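Local coordinates for protein probable dipeptidase (Pseudomonas aeruginosa, PDB 3B40) that probably hydrolyses dipeptides as a metal-dependent peptidase of the membrane dipeptidase family M19, built on a TIM-barrel fold, at residues R201-I209 against F400-A411. The protein carries 11 engineered substitutions. Residues are numbered along the deposited sequence; the frame is centred on the assembly and turned at random.
Sequences RLNDLGVII and FLRAWGEVQKRA
Ile208 turns CG1 to the side facing away from its own carbonyl carbon (chi1 -59°) and runs on extended to CD1, while Phe400 and Trp404, one helical turn apart, both carry CG opposite the backbone N (chi1 -173° in Trp404), which brings the methyl against both rings. In the TIM-barrel fold of the M19 family this joins a turn between helix 193-205 and strand 208-210 to the final helix, 389-409, which closes over the end of the barrel where that strand begins. Ile208 CD1 sits over one face of the indole, 3.9 Å from the centroid of the five-membered ring and 29° off its normal, a CH-pi contact. The same methyl meets the Phe400 ring obliquely at CZ, 3.5 Å away. Met160 on the neighbouring parallel strand 160-162 also packs against both Ile208 and Phe400.

One turn further along, Val407 points toward the turn and lays CG1 on the backbone, 3.7 Å from Gly206 C. Gly206, with positive phi, ends helix 193-205 in a Schellman motif, and its bare CA lets Ala411 CB come to 3.9 Å. Between the two segments themselves, the polar links run through water. One water donates to both Asn203 O and Val407 O, tying the last turn of one helix to that of the other. Gly206 O receives two more: one accepts from Gln408 NE2, which also bonds to Tyr117 O, and the other accepts a weak bond from Trp404 NE1. Arg227 NH2 adds a bridge, a salt bridge to Asp204 OD1 and a hydrogen bond to Arg410 O. Next to Arg410, Ala411 CA directs its hydrogen almost straight at Asn203 O, the carbon lying 3.5 Å from that oxygen.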
loop_
_atom_site.group_PDB
_atom_site.type_symbol
_atom_site.label_atom_id
_atom_site.label_comp_id
_atom_site.label_asym_id
_atom_site.label_seq_id
_atom_site.Cartn_x
_atom_site.Cartn_y
_atom_site.Cartn_z
ATOM N N ARG A 201 18.523 -3.673 11.543
ATOM C CA ARG A 201 18.450 -2.260 11.946
ATOM C C ARG A 201 17.028 -1.820 12.245
ATOM O O ARG A 201 16.802 -1.127 13.226
ATOM C CB ARG A 201 19.111 -1.326 10.916
ATOM C CG ARG A 201 19.161 0.170 11.307
ATOM C CD ARG A 201 19.941 0.447 12.591
ATOM N NE ARG A 201 21.283 -0.109 12.539
ATOM C CZ ARG A 201 22.315 0.461 11.928
ATOM N NH1 ARG A 201 22.168 1.640 11.300
ATOM N NH2 ARG A 201 23.498 -0.170 11.938
ATOM N N LEU A 202 16.075 -2.261 11.423
ATOM C CA LEU A 202 14.648 -1.931 11.630
ATOM C C LEU A 202 14.101 -2.566 12.910
ATOM O O LEU A 202 13.316 -1.942 13.665
ATOM C CB LEU A 202 13.822 -2.396 10.408
ATOM C CG LEU A 202 14.115 -1.513 9.176
ATOM C CD1 LEU A 202 13.565 -2.094 7.895
ATOM C CD2 LEU A 202 13.641 -0.058 9.347
ATOM N N ASN A 203 14.488 -3.822 13.143
ATOM C CA ASN A 203 14.103 -4.487 14.394
ATOM C C ASN A 203 14.598 -3.663 15.593
ATOM O O ASN A 203 13.817 -3.419 16.541
ATOM C CB ASN A 203 14.694 -5.904 14.489
ATOM C CG ASN A 203 13.926 -6.961 13.697
ATOM O OD1 ASN A 203 14.404 -8.089 13.603
ATOM N ND2 ASN A 203 12.763 -6.618 13.113
ATOM N N ASP A 204 15.881 -3.254 15.557
ATOM C CA ASP A 204 16.523 -2.484 16.631
ATOM C C ASP A 204 15.836 -1.143 16.849
ATOM O O ASP A 204 15.665 -0.706 17.979
ATOM C CB ASP A 204 18.018 -2.191 16.328
ATOM C CG ASP A 204 18.892 -3.430 16.406
ATOM O OD1 ASP A 204 18.430 -4.431 16.986
ATOM O OD2 ASP A 204 20.028 -3.433 15.836
ATOM N N LEU A 205 15.508 -0.467 15.753
ATOM C CA LEU A 205 14.811 0.800 15.797
ATOM C C LEU A 205 13.338 0.723 16.231
ATOM O O LEU A 205 12.742 1.745 16.534
ATOM C CB LEU A 205 14.919 1.483 14.428
ATOM C CG LEU A 205 16.277 2.081 14.097
ATOM C CD1 LEU A 205 16.302 2.554 12.665
ATOM C CD2 LEU A 205 16.645 3.231 15.067
ATOM N N GLY A 206 12.753 -0.473 16.263
ATOM C CA GLY A 206 11.315 -0.591 16.563
ATOM C C GLY A 206 10.429 -0.035 15.449
ATOM O O GLY A 206 9.391 0.594 15.711
ATOM N N VAL A 207 10.814 -0.303 14.205
ATOM C CA VAL A 207 10.080 0.148 13.014
ATOM C C VAL A 207 9.456 -1.075 12.381
ATOM O O VAL A 207 10.135 -2.103 12.242
ATOM C CB VAL A 207 11.018 0.861 11.999
ATOM C CG1 VAL A 207 10.310 1.091 10.631
ATOM C CG2 VAL A 207 11.468 2.155 12.567
ATOM N N ILE A 208 8.164 -0.982 12.047
ATOM C CA ILE A 208 7.448 -2.107 11.469
ATOM C C ILE A 208 8.018 -2.360 10.077
ATOM O O ILE A 208 8.092 -1.429 9.262
ATOM C CB ILE A 208 5.916 -1.839 11.324
ATOM C CG1 ILE A 208 5.249 -1.531 12.676
ATOM C CG2 ILE A 208 5.216 -3.060 10.680
ATOM C CD1 ILE A 208 3.919 -0.762 12.544
ATOM N N ILE A 209 8.430 -3.594 9.814
ATOM C CA ILE A 209 8.796 -3.986 8.441
ATOM C C ILE A 209 7.571 -4.336 7.599
ATOM O O ILE A 209 6.752 -5.184 7.996
ATOM C CB ILE A 209 9.805 -5.166 8.408
ATOM C CG1 ILE A 209 11.105 -4.795 9.147
ATOM C CG2 ILE A 209 10.069 -5.590 6.902
ATOM C CD1 ILE A 209 11.951 -5.995 9.579
ATOM N N PHE A 400 -3.572 -4.297 13.603
ATOM C CA PHE A 400 -2.401 -3.459 13.296
ATOM C C PHE A 400 -1.816 -2.834 14.551
ATOM O O PHE A 400 -0.603 -2.818 14.727
ATOM C CB PHE A 400 -2.696 -2.377 12.233
ATOM C CG PHE A 400 -1.482 -1.534 11.866
ATOM C CD1 PHE A 400 -0.700 -1.856 10.756
ATOM C CD2 PHE A 400 -1.126 -0.425 12.626
ATOM C CE1 PHE A 400 0.401 -1.077 10.406
ATOM C CE2 PHE A 400 0.004 0.352 12.287
ATOM C CZ PHE A 400 0.746 0.026 11.174
ATOM N N LEU A 401 -2.675 -2.266 15.399
ATOM C CA LEU A 401 -2.211 -1.608 16.620
ATOM C C LEU A 401 -1.528 -2.598 17.580
ATOM O O LEU A 401 -0.548 -2.246 18.204
ATOM C CB LEU A 401 -3.375 -0.910 17.313
ATOM C CG LEU A 401 -4.051 0.267 16.577
ATOM C CD1 LEU A 401 -5.260 0.781 17.357
ATOM C CD2 LEU A 401 -3.055 1.409 16.321
ATOM N N ARG A 402 -2.039 -3.837 17.683
ATOM C CA ARG A 402 -1.388 -4.880 18.525
ATOM C C ARG A 402 0.012 -5.167 17.990
ATOM O O ARG A 402 1.018 -5.139 18.728
ATOM C CB ARG A 402 -2.189 -6.196 18.512
ATOM C CG ARG A 402 -1.568 -7.393 19.343
ATOM C CD ARG A 402 -2.073 -8.758 18.848
ATOM N NE ARG A 402 -1.572 -9.091 17.498
ATOM C CZ ARG A 402 -2.323 -9.316 16.410
ATOM N NH1 ARG A 402 -1.730 -9.610 15.253
ATOM N NH2 ARG A 402 -3.655 -9.239 16.453
ATOM N N ALA A 403 0.075 -5.467 16.701
ATOM C CA ALA A 403 1.369 -5.814 16.073
ATOM C C ALA A 403 2.364 -4.658 16.209
ATOM O O ALA A 403 3.541 -4.874 16.476
ATOM C CB ALA A 403 1.162 -6.171 14.602
ATOM N N TRP A 404 1.884 -3.429 16.011
ATOM C CA TRP A 404 2.726 -2.247 16.171
ATOM C C TRP A 404 3.293 -2.192 17.578
ATOM O O TRP A 404 4.480 -1.897 17.756
ATOM C CB TRP A 404 1.933 -0.971 15.833
ATOM C CG TRP A 404 2.664 0.346 15.784
ATOM C CD1 TRP A 404 4.013 0.569 15.871
ATOM C CD2 TRP A 404 2.054 1.642 15.598
ATOM N NE1 TRP A 404 4.276 1.921 15.784
ATOM C CE2 TRP A 404 3.096 2.600 15.606
ATOM C CE3 TRP A 404 0.735 2.076 15.442
ATOM C CZ2 TRP A 404 2.855 3.970 15.466
ATOM C CZ3 TRP A 404 0.484 3.462 15.290
ATOM C CH2 TRP A 404 1.545 4.386 15.324
ATOM N N GLY A 405 2.459 -2.459 18.583
ATOM C CA GLY A 405 2.948 -2.440 19.942
ATOM C C GLY A 405 4.043 -3.472 20.160
ATOM O O GLY A 405 5.033 -3.183 20.844
ATOM N N GLU A 406 3.860 -4.677 19.602
ATOM C CA GLU A 406 4.846 -5.773 19.759
ATOM C C GLU A 406 6.189 -5.465 19.089
ATOM O O GLU A 406 7.258 -5.688 19.672
ATOM C CB GLU A 406 4.263 -7.113 19.267
ATOM C CG GLU A 406 3.281 -7.709 20.243
ATOM C CD GLU A 406 3.903 -7.903 21.643
ATOM O OE1 GLU A 406 5.003 -8.527 21.723
ATOM O OE2 GLU A 406 3.299 -7.412 22.646
ATOM N N VAL A 407 6.133 -4.946 17.868
ATOM C CA VAL A 407 7.307 -4.377 17.199
ATOM C C VAL A 407 8.115 -3.368 18.058
ATOM O O VAL A 407 9.346 -3.474 18.187
ATOM C CB VAL A 407 6.896 -3.677 15.863
ATOM C CG1 VAL A 407 8.082 -2.881 15.313
ATOM C CG2 VAL A 407 6.418 -4.680 14.894
ATOM N N GLN A 408 7.441 -2.362 18.606
ATOM C CA GLN A 408 8.142 -1.404 19.484
ATOM C C GLN A 408 8.733 -2.056 20.753
ATOM O O GLN A 408 9.776 -1.630 21.232
ATOM C CB GLN A 408 7.226 -0.221 19.825
ATOM C CG GLN A 408 6.859 0.602 18.577
ATOM C CD GLN A 408 6.193 1.899 18.919
ATOM O OE1 GLN A 408 5.309 1.950 19.791
ATOM N NE2 GLN A 408 6.619 2.976 18.246
ATOM N N LYS A 409 8.080 -3.093 21.274
ATOM C CA LYS A 409 8.603 -3.841 22.436
ATOM C C LYS A 409 9.919 -4.555 22.134
ATOM O O LYS A 409 10.782 -4.671 23.011
ATOM C CB LYS A 409 7.586 -4.870 22.938
ATOM C CG LYS A 409 6.711 -4.328 24.034
ATOM C CD LYS A 409 6.315 -5.447 24.996
ATOM C CE LYS A 409 5.004 -6.119 24.589
ATOM N NZ LYS A 409 3.826 -5.225 24.837
ATOM N N ARG A 410 10.079 -5.004 20.889
ATOM C CA ARG A 410 11.300 -5.678 20.445
ATOM C C ARG A 410 12.452 -4.717 20.046
ATOM O O ARG A 410 13.516 -5.175 19.633
ATOM C CB ARG A 410 10.985 -6.599 19.263
ATOM C CG ARG A 410 9.712 -7.410 19.417
ATOM C CD ARG A 410 9.936 -8.832 19.728
ATOM N NE ARG A 410 8.719 -9.404 20.294
ATOM C CZ ARG A 410 7.829 -10.180 19.671
ATOM N NH1 ARG A 410 7.971 -10.570 18.399
ATOM N NH2 ARG A 410 6.773 -10.596 20.365
ATOM N N ALA A 411 12.249 -3.403 20.156
ATOM C CA ALA A 411 13.324 -2.426 19.869
ATOM C C ALA A 411 14.581 -2.674 20.713
ATOM O O ALA A 411 14.467 -3.156 21.849
ATOM C CB ALA A 411 12.839 -1.020 20.092
HETATM O O HOH W 1 11.185 -4.277 16.364
HETATM O O HOH W 2 7.092 1.545 14.888
HETATM O O HOH W 3 9.275 2.816 17.123
#